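Local structure of beta-mannosidase (Trichoderma harzianum, 4CVU) at residues 110-115 and 126-131; 116-121 and 150-155; 132-137 and 468-473; 154-159 and 207-212. The protein is a fungal beta-mannosidase of glycoside hydrolase family 2 that probably releases terminal beta-linked mannose from the non-reducing ends of its substrates. One frame throughout, in Å; residues are numbered along the deposited sequence.

Following the chain from its N terminus, interaction 1 comes first: loop 126-131 returns to loop 110-115 and closes a short excursion that is mostly the hairpin of strands 116-120 and 123-126. Interaction 2 starts on that hairpin, and strand 152-156 later pairs with 116-120, so interactions 1 and 2 cross. Interaction 3 opens at 132-137, inside the loop of interaction 2, and closes far beyond it on helix 458-475, so these two cross as well; it joins the N-terminal sandwich to the domain containing that helix. Nested within it, interaction 4 leaves strand 152-156, where interaction 2 ends, and meets loop 207-212. Loop 110-115 is hydrogen-bonded to both sides of interaction 4.

Interaction 1: residues 110-115 and 126-131. With NA (sodium ion), chain B; MAN (alpha-D-mannopyranose), chain C; MAN (alpha-D-mannopyranose), chain D.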
# COMPACT_ATOMS: atom_id res chain seq x y z
N ASP A 110 27.01 -6.46 24.07
CA ASP A 110 27.67 -5.48 23.22
C ASP A 110 26.77 -4.25 22.94
O ASP A 110 27.27 -3.18 22.54
CB ASP A 110 28.16 -6.11 21.92
CG ASP A 110 29.29 -7.09 22.13
OD1 ASP A 110 29.74 -7.31 23.28
OD2 ASP A 110 29.70 -7.69 21.14
N GLY A 111 25.46 -4.38 23.20
CA GLY A 111 24.58 -3.22 23.11
C GLY A 111 23.15 -3.48 23.54
O GLY A 111 22.52 -4.43 23.06
N LEU A 112 22.66 -2.65 24.46
CA LEU A 112 21.29 -2.71 24.90
C LEU A 112 20.70 -1.31 24.77
O LEU A 112 21.31 -0.34 25.17
CB LEU A 112 21.19 -3.19 26.35
CG LEU A 112 21.78 -4.56 26.66
CD1 LEU A 112 21.92 -4.69 28.15
CD2 LEU A 112 20.93 -5.70 26.08
N ASP A 113 19.51 -1.23 24.18
CA ASP A 113 18.93 0.04 23.75
C ASP A 113 17.62 0.23 24.47
O ASP A 113 16.68 -0.52 24.19
CB ASP A 113 18.69 -0.03 22.23
CG ASP A 113 18.17 1.27 21.64
OD1 ASP A 113 18.17 2.34 22.30
OD2 ASP A 113 17.79 1.23 20.45
N THR A 114 17.53 1.15 25.44
CA THR A 114 18.65 1.77 26.17
C THR A 114 18.54 1.49 27.72
O THR A 114 19.28 0.68 28.25
CB THR A 114 18.71 3.30 25.88
OG1 THR A 114 19.15 3.50 24.54
CG2 THR A 114 19.67 4.02 26.81
N TYR A 115 17.61 2.17 28.41
CA TYR A 115 17.34 1.93 29.83
C TYR A 115 16.73 0.54 29.96
O TYR A 115 15.70 0.24 29.34
CB TYR A 115 16.36 2.94 30.42
CG TYR A 115 16.77 4.40 30.39
CD1 TYR A 115 17.70 4.92 31.28
CD2 TYR A 115 16.16 5.28 29.50
CE1 TYR A 115 18.04 6.28 31.25
CE2 TYR A 115 16.47 6.63 29.49
CZ TYR A 115 17.42 7.13 30.34
OH TYR A 115 17.73 8.50 30.28
N GLY A 126 21.70 -5.91 36.97
CA GLY A 126 22.18 -4.68 36.33
C GLY A 126 21.10 -3.78 35.78
O GLY A 126 20.02 -4.24 35.45
N THR A 127 21.40 -2.48 35.69
CA THR A 127 20.45 -1.51 35.15
C THR A 127 21.11 -0.57 34.14
O THR A 127 21.28 0.63 34.43
CB THR A 127 19.75 -0.68 36.26
OG1 THR A 127 20.71 -0.03 37.08
CG2 THR A 127 18.86 -1.56 37.11
N PRO A 128 21.48 -1.12 32.95
CA PRO A 128 22.17 -0.37 31.89
C PRO A 128 21.41 0.88 31.44
O PRO A 128 20.17 0.88 31.37
CB PRO A 128 22.27 -1.37 30.72
CG PRO A 128 21.69 -2.66 31.18
CD PRO A 128 21.30 -2.54 32.62
N ASP A 129 22.14 1.95 31.14
CA ASP A 129 21.51 3.17 30.64
C ASP A 129 22.32 3.89 29.56
O ASP A 129 22.43 5.11 29.57
CB ASP A 129 21.24 4.11 31.80
CG ASP A 129 22.51 4.53 32.53
OD1 ASP A 129 23.60 3.95 32.29
OD2 ASP A 129 22.41 5.47 33.34
N ASN A 130 22.90 3.12 28.65
CA ASN A 130 23.66 3.69 27.53
C ASN A 130 23.65 2.76 26.35
O ASN A 130 24.22 1.67 26.39
CB ASN A 130 25.11 4.02 27.95
CG ASN A 130 25.81 4.96 26.97
OD1 ASN A 130 25.69 4.82 25.75
ND2 ASN A 130 26.56 5.91 27.50
N GLN A 131 23.02 3.20 25.28
CA GLN A 131 22.99 2.45 24.04
C GLN A 131 24.39 2.13 23.53
O GLN A 131 24.59 1.10 22.92
CB GLN A 131 22.25 3.25 22.96
CG GLN A 131 22.10 2.54 21.64
CD GLN A 131 21.27 3.28 20.58
OE1 GLN A 131 20.72 4.37 20.78
NE2 GLN A 131 21.24 2.70 19.42
NA NA B . 24.22 6.43 34.93
C1 MAN C . 19.23 8.94 37.44
C2 MAN C . 19.69 9.91 36.37
C3 MAN C . 19.68 9.23 35.00
C4 MAN C . 20.48 7.92 35.05
C5 MAN C . 19.92 7.02 36.16
C6 MAN C . 20.68 5.71 36.33
O2 MAN C . 21.01 10.37 36.65
O3 MAN C . 20.23 10.11 34.06
O4 MAN C . 20.42 7.26 33.81
O5 MAN C . 19.96 7.73 37.39
O6 MAN C . 19.97 4.81 37.14
C1 MAN D . 18.87 -3.74 43.08
C2 MAN D . 19.46 -4.43 44.31
C3 MAN D . 20.91 -4.04 44.46
C4 MAN D . 21.64 -4.41 43.16
C5 MAN D . 20.96 -3.76 41.96
C6 MAN D . 21.63 -4.15 40.65
O2 MAN D . 19.40 -5.83 44.12
O3 MAN D . 21.51 -4.71 45.54
O4 MAN D . 22.97 -3.95 43.20
O5 MAN D . 19.60 -4.11 41.91
O6 MAN D . 21.02 -3.37 39.65
O HOH W 1 26.99 -0.26 21.90
O HOH W 2 24.36 -0.80 25.60
O HOH W 3 21.98 0.53 27.90
O HOH W 4 18.56 2.62 18.20
O HOH W 5 23.80 4.36 35.42
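Asp113 OD1 is gripped by two donors: Thr114 OG1 gives it a hydrogen bond of 2.7 Å, directed at the anti lone pair, and Lys193 adds a salt bridge. With CG anti to the backbone N (chi1 -176°), the carboxylate of Asp113 runs alongside the extended side chain of Gln131, and the carboxylate and amide planes stack only 17° apart. Asp113 OD1 and Gln131 OE1 lie 3.6 Å from each other. The positive charge of Lys193 on one oxygen, and the N-H of Glu194 received by the other, probably ease this approach of two acceptors. Thr114, whose peptide bond to Asp113 is cis, crosses the Gln131 side chain at about a right angle. Both loops cross from one sheet of the galactose-binding-like sandwich to the other: loop 110-115 leads from strand 103-109 into strand 116-120, whereas loop 126-131 leads from strand 123-126 into strand 135-138. Their backbones are joined by water and not by direct hydrogen bonds. One water accepts from Asn130 N at 2.8 Å and lies 2.7 Å from Thr114 O, with Leu112 O also close by; another links Leu112 N to Asn130 O. Leu112 O additionally receives the CA-H of Gln131, at a CA to O distance of 3.4 Å and nearly straight at 167°. Leu112 CD1 rests on Pro128 CG at 3.7 Å, while CB of Asp129 approaches the Tyr115 ring obliquely. At the end of the same side chain, Asp129 OD2 binds a sodium ion at 2.6 Å and accepts a hydrogen bond of 2.7 Å from O4 of a glycan mannose.

Interaction 2: residues 116-121 and 150-155; sequences ATVKFC and PVLSIN. With NAG (2-acetamido-2-deoxy-beta-D-glucopyranose), chain E; NAG (2-acetamido-2-deoxy-beta-D-glucopyranose), chain F.
Phe120 and Pro150 lie side by side at the end of the pairing between strands 116-120 and 152-156. The first torsion of Phe120 (chi1 -167°) swings its ring away from the backbone N and carries it toward the start of the partner segment, one face against Pro150 CB, a CH-pi contact 3.8 Å from the centroid and 29° off the normal. Packing is close at the ring end, where Phe120 CZ stands 3.3 Å from Pro150 CG. On the same face of the sheet Leu152 CD1 reaches Val118 CG1 at 3.8 Å, and Ile154 CG2 touches Ala116 CB and, more loosely, Val118 CG2. The other face is polar. Ser153 OG is tucked between its backbone N and carbonyl carbon (chi1 79°), placing it 3.5 Å from Lys119 CB, and a water joins this hydroxyl to Thr117 O; the lysine chain leads away. Thr117 and Asn155, a hydrogen-bonded antiparallel pair, receive the attached glycan: Thr117 OG1 donates to N-acetylglucosamine O6 at 2.9 Å, the sugar hydroxyl donates in turn to Asn155 O, and Asn155 ND2 meets the acetamido O7 at 2.8 Å. Lys119 and Ser153 form the next hydrogen-bonded pair, with Lys119 N to Ser153 O at 2.8 Å. Cys121, bonded to Cys146, follows the strand. Within the six-stranded sheet, strand 123-126 flanks 116-120 and strand 87-91 flanks 152-156; Val118, Leu152 and Ile154 pack on strand 103-109 of the facing sheet, and Phe120 and Pro150 on helix 140-145.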
# COMPACT_ATOMS: atom_id res chain seq x y z
N ALA A 116 17.38 -0.32 30.74
CA ALA A 116 16.96 -1.71 30.90
C ALA A 116 17.17 -2.19 32.35
O ALA A 116 17.92 -1.61 33.13
CB ALA A 116 17.73 -2.59 29.93
N THR A 117 16.46 -3.25 32.70
CA THR A 117 16.65 -3.89 33.98
C THR A 117 16.95 -5.35 33.66
O THR A 117 16.10 -6.06 33.14
CB THR A 117 15.39 -3.76 34.86
OG1 THR A 117 15.11 -2.37 35.07
CG2 THR A 117 15.56 -4.45 36.21
N VAL A 118 18.18 -5.78 33.93
CA VAL A 118 18.61 -7.14 33.60
C VAL A 118 18.40 -8.03 34.83
O VAL A 118 18.82 -7.65 35.94
CB VAL A 118 20.10 -7.16 33.20
CG1 VAL A 118 20.51 -8.56 32.76
CG2 VAL A 118 20.37 -6.15 32.08
N LYS A 119 17.76 -9.18 34.63
CA LYS A 119 17.52 -10.16 35.68
C LYS A 119 18.00 -11.54 35.28
O LYS A 119 17.79 -11.97 34.15
CB LYS A 119 16.04 -10.27 36.04
CG LYS A 119 15.49 -9.11 36.83
CD LYS A 119 14.11 -9.46 37.37
CE LYS A 119 13.34 -8.20 37.76
NZ LYS A 119 12.24 -8.48 38.73
N PHE A 120 18.61 -12.24 36.22
CA PHE A 120 19.12 -13.58 35.99
C PHE A 120 18.67 -14.43 37.18
O PHE A 120 19.01 -14.14 38.34
CB PHE A 120 20.65 -13.56 35.83
CG PHE A 120 21.21 -14.84 35.28
CD1 PHE A 120 21.15 -15.12 33.93
CD2 PHE A 120 21.78 -15.78 36.11
CE1 PHE A 120 21.68 -16.29 33.41
CE2 PHE A 120 22.30 -16.96 35.61
CZ PHE A 120 22.26 -17.22 34.26
N CYS A 121 17.90 -15.47 36.88
CA CYS A 121 17.18 -16.25 37.88
C CYS A 121 16.45 -15.32 38.86
O CYS A 121 16.62 -15.43 40.07
CB CYS A 121 18.12 -17.19 38.63
SG CYS A 121 17.23 -18.48 39.54
N PRO A 150 18.54 -21.20 34.62
CA PRO A 150 18.24 -19.78 34.83
C PRO A 150 17.56 -19.12 33.63
O PRO A 150 17.87 -19.42 32.48
CB PRO A 150 19.61 -19.18 35.12
CG PRO A 150 20.58 -20.05 34.42
CD PRO A 150 19.97 -21.43 34.34
N VAL A 151 16.61 -18.24 33.92
CA VAL A 151 15.95 -17.42 32.93
C VAL A 151 16.61 -16.05 32.98
O VAL A 151 16.79 -15.47 34.07
CB VAL A 151 14.43 -17.32 33.21
CG1 VAL A 151 13.80 -16.18 32.46
CG2 VAL A 151 13.76 -18.64 32.87
N LEU A 152 17.02 -15.58 31.81
CA LEU A 152 17.51 -14.22 31.62
C LEU A 152 16.39 -13.37 31.06
O LEU A 152 15.79 -13.73 30.04
CB LEU A 152 18.68 -14.22 30.65
CG LEU A 152 19.24 -12.87 30.22
CD1 LEU A 152 19.69 -12.02 31.40
CD2 LEU A 152 20.41 -13.13 29.28
N SER A 153 16.09 -12.25 31.73
CA SER A 153 15.11 -11.33 31.23
C SER A 153 15.67 -9.93 31.25
O SER A 153 16.46 -9.58 32.14
CB SER A 153 13.81 -11.39 32.03
OG SER A 153 13.92 -10.68 33.24
N ILE A 154 15.27 -9.14 30.25
CA ILE A 154 15.72 -7.77 30.08
C ILE A 154 14.52 -6.85 29.86
O ILE A 154 13.91 -6.83 28.77
CB ILE A 154 16.72 -7.64 28.91
CG1 ILE A 154 17.72 -8.79 28.92
CG2 ILE A 154 17.46 -6.31 28.99
CD1 ILE A 154 18.62 -8.83 27.72
N ASN A 155 14.15 -6.11 30.88
CA ASN A 155 12.97 -5.26 30.83
C ASN A 155 13.38 -3.87 30.36
O ASN A 155 14.03 -3.16 31.10
CB ASN A 155 12.30 -5.24 32.21
CG ASN A 155 11.04 -4.41 32.24
OD1 ASN A 155 10.66 -3.79 31.26
ND2 ASN A 155 10.37 -4.40 33.39
C1 NAG E . 10.25 -0.19 32.69
C2 NAG E . 9.94 -0.78 34.09
C3 NAG E . 10.72 -0.05 35.16
C4 NAG E . 12.21 0.08 34.81
C5 NAG E . 12.41 0.56 33.35
C6 NAG E . 13.89 0.51 32.92
C7 NAG E . 7.73 -1.77 34.30
C8 NAG E . 6.28 -1.63 34.62
N2 NAG E . 8.51 -0.70 34.39
O3 NAG E . 10.56 -0.75 36.38
O4 NAG E . 12.79 1.01 35.70
O5 NAG E . 11.64 -0.22 32.45
O6 NAG E . 14.35 -0.82 32.73
O7 NAG E . 8.16 -2.85 33.96
C1 NAG F . 13.88 0.42 36.45
C2 NAG F . 14.79 1.52 37.02
C3 NAG F . 15.94 0.92 37.84
C4 NAG F . 15.43 -0.11 38.83
C5 NAG F . 14.53 -1.13 38.12
C6 NAG F . 13.96 -2.16 39.08
C7 NAG F . 15.01 3.52 35.59
C8 NAG F . 13.87 4.20 36.24
N2 NAG F . 15.36 2.31 35.96
O3 NAG F . 16.67 1.94 38.47
O4 NAG F . 16.57 -0.76 39.37
O5 NAG F . 13.45 -0.44 37.51
O6 NAG F . 13.10 -1.44 39.93
O7 NAG F . 15.59 4.10 34.65
O HOH W 6 14.17 -8.08 33.87

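Interaction 3: residues 132-137 and 468-473; sequences FRQWFY and ITYNVR. With MAN (alpha-D-mannopyranose), chain G; MAN (alpha-D-mannopyranose), chain H.
Tyr470 lays one face of its ring against the side chain of Gln134, the two crossing at about a right angle. Gln134 CB stands 3.4 Å above the plane of the Tyr470 ring, shifted toward the rim, and makes a CH-pi contact whose direction is 26° off the ring normal. A fully extended chain (chi1 179°, chi2 177°) takes Gln134 on across the ring, bringing Gln134 OE1 to 3.5 Å from Tyr470 CE1; its amide NE2 is taken by Asp110 and the carbonyl of Leu229. Phe132 O approaches the same ring at its edge, 3.6 Å from Tyr470 CD2. That carbonyl also receives the one direct hydrogen bond of the contact, from Asn471 ND2 at 2.7 Å, with the donor in the carbonyl plane and the N-H...O angle somewhat bent. Asn471 ND2 bonds to Glu467 O of its own helix as well, while Asn471 OD1 meets Arg474 and a water 3.0 Å away, so both ends of the amide are occupied. The contact joins two domains: 132-137 leads into an edge strand of the N-terminal sandwich, and helix 458-475 belongs to the domain with the mixed sheet of mainly parallel pairs, consistent with the (beta/alpha)8 catalytic barrel of the family. Arg473, on the same helix, carries C6 of a glycan mannose over the centre of its guanidinium. Between the two segments themselves no charges are paired: direction comes from a single amide-to-carbonyl bond, and the remainder is a ring packed against the CB and amide oxygen of a glutamine and against backbone atoms.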
# COMPACT_ATOMS: atom_id res chain seq x y z
N PHE A 132 25.34 3.04 23.75
CA PHE A 132 26.65 3.02 23.12
C PHE A 132 27.76 2.31 23.96
O PHE A 132 28.94 2.48 23.64
CB PHE A 132 27.09 4.47 22.85
CG PHE A 132 26.03 5.30 22.18
CD1 PHE A 132 25.37 4.83 21.07
CD2 PHE A 132 25.74 6.57 22.66
CE1 PHE A 132 24.38 5.61 20.46
CE2 PHE A 132 24.75 7.35 22.06
CZ PHE A 132 24.09 6.88 20.94
N ARG A 133 27.37 1.53 24.98
CA ARG A 133 28.31 0.84 25.88
C ARG A 133 28.16 -0.68 25.89
O ARG A 133 27.07 -1.21 25.74
CB ARG A 133 28.18 1.34 27.33
CG ARG A 133 28.83 2.69 27.55
CD ARG A 133 28.63 3.23 28.93
NE ARG A 133 29.53 2.65 29.94
CZ ARG A 133 29.47 2.93 31.24
NH1 ARG A 133 28.56 3.78 31.70
NH2 ARG A 133 30.33 2.36 32.09
N GLN A 134 29.31 -1.35 26.07
CA GLN A 134 29.35 -2.77 26.32
C GLN A 134 29.16 -2.95 27.82
O GLN A 134 29.90 -2.34 28.62
CB GLN A 134 30.70 -3.34 25.92
CG GLN A 134 30.90 -4.83 26.15
CD GLN A 134 32.26 -5.29 25.65
OE1 GLN A 134 33.29 -4.71 26.02
NE2 GLN A 134 32.28 -6.34 24.82
N TRP A 135 28.17 -3.75 28.20
CA TRP A 135 27.90 -3.99 29.61
C TRP A 135 28.23 -5.44 29.94
O TRP A 135 27.99 -6.33 29.13
CB TRP A 135 26.42 -3.70 29.93
CG TRP A 135 25.97 -2.27 29.65
CD1 TRP A 135 25.23 -1.84 28.57
CD2 TRP A 135 26.19 -1.11 30.47
NE1 TRP A 135 25.00 -0.49 28.67
CE2 TRP A 135 25.58 -0.02 29.82
CE3 TRP A 135 26.83 -0.89 31.69
CZ2 TRP A 135 25.61 1.27 30.35
CZ3 TRP A 135 26.85 0.40 32.20
CH2 TRP A 135 26.25 1.46 31.54
N PHE A 136 28.78 -5.66 31.14
CA PHE A 136 29.06 -7.01 31.63
C PHE A 136 28.77 -7.15 33.13
O PHE A 136 29.05 -6.26 33.91
CB PHE A 136 30.50 -7.41 31.34
CG PHE A 136 31.49 -6.33 31.66
CD1 PHE A 136 31.79 -5.36 30.73
CD2 PHE A 136 32.11 -6.29 32.89
CE1 PHE A 136 32.69 -4.36 31.01
CE2 PHE A 136 33.01 -5.29 33.19
CZ PHE A 136 33.30 -4.32 32.24
N TYR A 137 28.17 -8.28 33.50
CA TYR A 137 27.66 -8.50 34.84
C TYR A 137 28.03 -9.90 35.31
O TYR A 137 27.87 -10.86 34.59
CB TYR A 137 26.15 -8.32 34.87
CG TYR A 137 25.67 -6.97 34.37
CD1 TYR A 137 25.90 -5.82 35.12
CD2 TYR A 137 24.98 -6.84 33.16
CE1 TYR A 137 25.49 -4.58 34.69
CE2 TYR A 137 24.55 -5.60 32.72
CZ TYR A 137 24.82 -4.46 33.48
OH TYR A 137 24.41 -3.23 33.05
N ILE A 468 32.66 7.15 25.56
CA ILE A 468 33.78 7.59 24.74
C ILE A 468 34.97 6.62 24.82
O ILE A 468 35.59 6.34 23.81
CB ILE A 468 34.27 9.00 25.09
CG1 ILE A 468 33.12 10.00 25.02
CG2 ILE A 468 35.36 9.43 24.15
CD1 ILE A 468 32.37 10.00 23.72
N THR A 469 35.26 6.12 26.03
CA THR A 469 36.39 5.21 26.24
C THR A 469 36.22 3.86 25.51
O THR A 469 37.12 3.38 24.82
CB THR A 469 36.61 4.94 27.76
OG1 THR A 469 36.84 6.18 28.45
CG2 THR A 469 37.79 4.02 27.95
N TYR A 470 35.04 3.27 25.64
CA TYR A 470 34.74 2.01 24.94
C TYR A 470 34.84 2.15 23.40
O TYR A 470 35.52 1.38 22.72
CB TYR A 470 33.34 1.53 25.31
CG TYR A 470 32.91 0.33 24.49
CD1 TYR A 470 33.58 -0.88 24.62
CD2 TYR A 470 31.86 0.41 23.57
CE1 TYR A 470 33.22 -1.99 23.87
CE2 TYR A 470 31.47 -0.70 22.82
CZ TYR A 470 32.15 -1.89 22.97
OH TYR A 470 31.80 -3.00 22.24
N ASN A 471 34.14 3.13 22.84
CA ASN A 471 34.10 3.27 21.38
C ASN A 471 35.41 3.77 20.75
O ASN A 471 35.80 3.25 19.70
CB ASN A 471 32.92 4.12 20.98
CG ASN A 471 31.62 3.38 21.18
OD1 ASN A 471 31.31 2.43 20.47
ND2 ASN A 471 30.84 3.82 22.18
N VAL A 472 36.09 4.74 21.38
CA VAL A 472 37.43 5.17 20.90
C VAL A 472 38.41 3.99 20.87
O VAL A 472 39.13 3.80 19.87
CB VAL A 472 38.01 6.33 21.74
CG1 VAL A 472 39.51 6.45 21.53
CG2 VAL A 472 37.35 7.66 21.37
N ARG A 473 38.44 3.21 21.95
CA ARG A 473 39.29 2.00 22.01
C ARG A 473 38.89 0.95 20.98
O ARG A 473 39.76 0.38 20.30
CB ARG A 473 39.30 1.36 23.42
CG ARG A 473 40.03 2.18 24.48
CD ARG A 473 39.83 1.61 25.88
NE ARG A 473 40.54 0.34 26.13
CZ ARG A 473 41.87 0.23 26.23
NH1 ARG A 473 42.66 1.30 26.09
NH2 ARG A 473 42.42 -0.95 26.48
C1 MAN G . 39.29 2.49 32.51
C2 MAN G . 38.82 1.40 33.44
C3 MAN G . 39.90 0.34 33.57
C4 MAN G . 40.40 -0.11 32.18
C5 MAN G . 40.66 1.06 31.24
C6 MAN G . 40.96 0.58 29.82
O2 MAN G . 37.65 0.79 32.91
O3 MAN G . 39.37 -0.79 34.24
O4 MAN G . 41.63 -0.80 32.28
O5 MAN G . 39.59 1.93 31.23
O6 MAN G . 39.93 -0.22 29.29
C1 MAN H . 36.44 1.25 33.52
C2 MAN H . 35.30 0.37 33.03
C3 MAN H . 35.07 0.59 31.54
C4 MAN H . 34.83 2.06 31.24
C5 MAN H . 35.94 2.92 31.86
C6 MAN H . 35.66 4.41 31.78
O2 MAN H . 34.13 0.73 33.73
O3 MAN H . 34.00 -0.19 31.12
O4 MAN H . 34.87 2.24 29.82
O5 MAN H . 36.15 2.61 33.24
O6 MAN H . 36.81 5.14 32.20
O HOH W 7 28.61 1.23 20.50

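Interaction 4: residues 154-159 and 207-212; sequences INFGSV and SPVGPW. With NAG (2-acetamido-2-deoxy-beta-D-glucopyranose), chain E.
Phe156 lays one face of its ring over the backbone of Gly210. Gly210 CA sits 3.6 Å from the centroid of the Phe156 ring, only 15° off its normal, and the ring end reaches further along the loop, with Phe156 CZ 3.3 Å from Gly210 C and 3.8 Å from Pro211 CD. The backbone angles of Gly210 by themselves call for glycine, since a CB there would jam against the preceding carbonyl O and clash with Pro211 CD; Pro211 centres an inverse gamma turn. The neighbouring bump is Val209, whose two methyl groups part company: CG2 meets Phe156 CB at 3.8 Å, while CG1 fills the dip between Gly157 O and Val159 CG2, at 3.7 and 4.1 Å. Here, in the galactose-binding-like sandwich, the end of strand 152-156 turns into helix 159-168, with Ser158 as N-cap, and the loop leading to strand 215-221 packs against that turn. At the far end Ser207 OG comes up to Val159 CB, and a water that accepts from Val159 N at 2.9 Å also bonds to this hydroxyl. Gly157 faces the glycan on its other flank, its CA lying 3.2 Å from O5 of an N-acetylglucosamine.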
# COMPACT_ATOMS: atom_id res chain seq x y z
N ILE A 154 15.27 -9.14 30.25
CA ILE A 154 15.72 -7.77 30.08
C ILE A 154 14.52 -6.85 29.86
O ILE A 154 13.91 -6.83 28.77
CB ILE A 154 16.72 -7.64 28.91
CG1 ILE A 154 17.72 -8.79 28.92
CG2 ILE A 154 17.46 -6.31 28.99
CD1 ILE A 154 18.62 -8.83 27.72
N ASN A 155 14.15 -6.11 30.88
CA ASN A 155 12.97 -5.26 30.83
C ASN A 155 13.38 -3.87 30.36
O ASN A 155 14.03 -3.16 31.10
CB ASN A 155 12.30 -5.24 32.21
CG ASN A 155 11.04 -4.41 32.24
OD1 ASN A 155 10.66 -3.79 31.26
ND2 ASN A 155 10.37 -4.40 33.39
N PHE A 156 13.02 -3.52 29.12
CA PHE A 156 13.39 -2.24 28.49
C PHE A 156 12.35 -1.16 28.74
O PHE A 156 11.16 -1.36 28.51
CB PHE A 156 13.59 -2.41 26.98
CG PHE A 156 14.75 -3.27 26.59
CD1 PHE A 156 16.03 -2.73 26.43
CD2 PHE A 156 14.59 -4.63 26.36
CE1 PHE A 156 17.10 -3.54 26.07
CE2 PHE A 156 15.66 -5.43 26.00
CZ PHE A 156 16.91 -4.89 25.85
N GLY A 157 12.79 0.01 29.23
CA GLY A 157 11.87 1.11 29.53
C GLY A 157 11.30 1.80 28.32
O GLY A 157 11.79 1.68 27.20
N SER A 158 10.21 2.53 28.55
CA SER A 158 9.73 3.55 27.65
C SER A 158 10.69 4.74 27.83
O SER A 158 10.78 5.26 28.93
CB SER A 158 8.32 3.96 28.00
OG SER A 158 7.90 5.06 27.23
N VAL A 159 11.41 5.13 26.76
CA VAL A 159 12.43 6.15 26.89
C VAL A 159 11.86 7.57 27.09
O VAL A 159 12.38 8.33 27.92
CB VAL A 159 13.48 6.08 25.78
CG1 VAL A 159 14.56 7.14 25.93
CG2 VAL A 159 14.16 4.72 25.76
N SER A 207 11.60 5.57 18.50
CA SER A 207 12.21 5.27 19.79
C SER A 207 12.20 3.76 20.11
O SER A 207 11.66 3.35 21.16
CB SER A 207 11.48 6.00 20.91
OG SER A 207 12.05 5.65 22.15
N PRO A 208 12.89 2.97 19.28
CA PRO A 208 12.92 1.51 19.47
C PRO A 208 13.79 1.11 20.65
O PRO A 208 14.65 1.91 21.12
CB PRO A 208 13.50 1.02 18.15
CG PRO A 208 14.41 2.14 17.73
CD PRO A 208 13.59 3.36 18.06
N VAL A 209 13.53 -0.09 21.17
CA VAL A 209 14.25 -0.62 22.32
C VAL A 209 14.46 -2.10 22.12
O VAL A 209 13.65 -2.75 21.44
CB VAL A 209 13.56 -0.40 23.68
CG1 VAL A 209 13.43 1.09 23.98
CG2 VAL A 209 12.20 -1.07 23.74
N GLY A 210 15.54 -2.61 22.69
CA GLY A 210 15.84 -4.03 22.63
C GLY A 210 17.33 -4.32 22.65
O GLY A 210 18.16 -3.38 22.70
N PRO A 211 17.69 -5.61 22.61
CA PRO A 211 19.06 -6.02 22.54
C PRO A 211 19.55 -5.76 21.13
O PRO A 211 19.48 -6.62 20.25
CB PRO A 211 18.98 -7.52 22.87
CG PRO A 211 17.68 -7.96 22.35
CD PRO A 211 16.77 -6.77 22.51
N TRP A 212 20.03 -4.55 20.90
CA TRP A 212 20.31 -4.08 19.56
C TRP A 212 21.63 -4.53 18.97
O TRP A 212 21.88 -4.34 17.81
CB TRP A 212 20.19 -2.57 19.52
CG TRP A 212 21.36 -1.84 19.90
CD1 TRP A 212 21.81 -1.61 21.15
CD2 TRP A 212 22.26 -1.18 19.02
NE1 TRP A 212 22.95 -0.84 21.11
CE2 TRP A 212 23.23 -0.56 19.80
CE3 TRP A 212 22.33 -1.05 17.64
CZ2 TRP A 212 24.27 0.15 19.25
CZ3 TRP A 212 23.35 -0.31 17.10
CH2 TRP A 212 24.32 0.25 17.90
C1 NAG E . 10.25 -0.19 32.69
C2 NAG E . 9.94 -0.78 34.09
C3 NAG E . 10.72 -0.05 35.16
C4 NAG E . 12.21 0.08 34.81
C5 NAG E . 12.41 0.56 33.35
C6 NAG E . 13.89 0.51 32.92
C7 NAG E . 7.73 -1.77 34.30
C8 NAG E . 6.28 -1.63 34.62
N2 NAG E . 8.51 -0.70 34.39
O3 NAG E . 10.56 -0.75 36.38
O4 NAG E . 12.79 1.01 35.70
O5 NAG E . 11.64 -0.22 32.45
O6 NAG E . 14.35 -0.82 32.73
O7 NAG E . 8.16 -2.85 33.96
O HOH W 8 10.61 3.87 24.26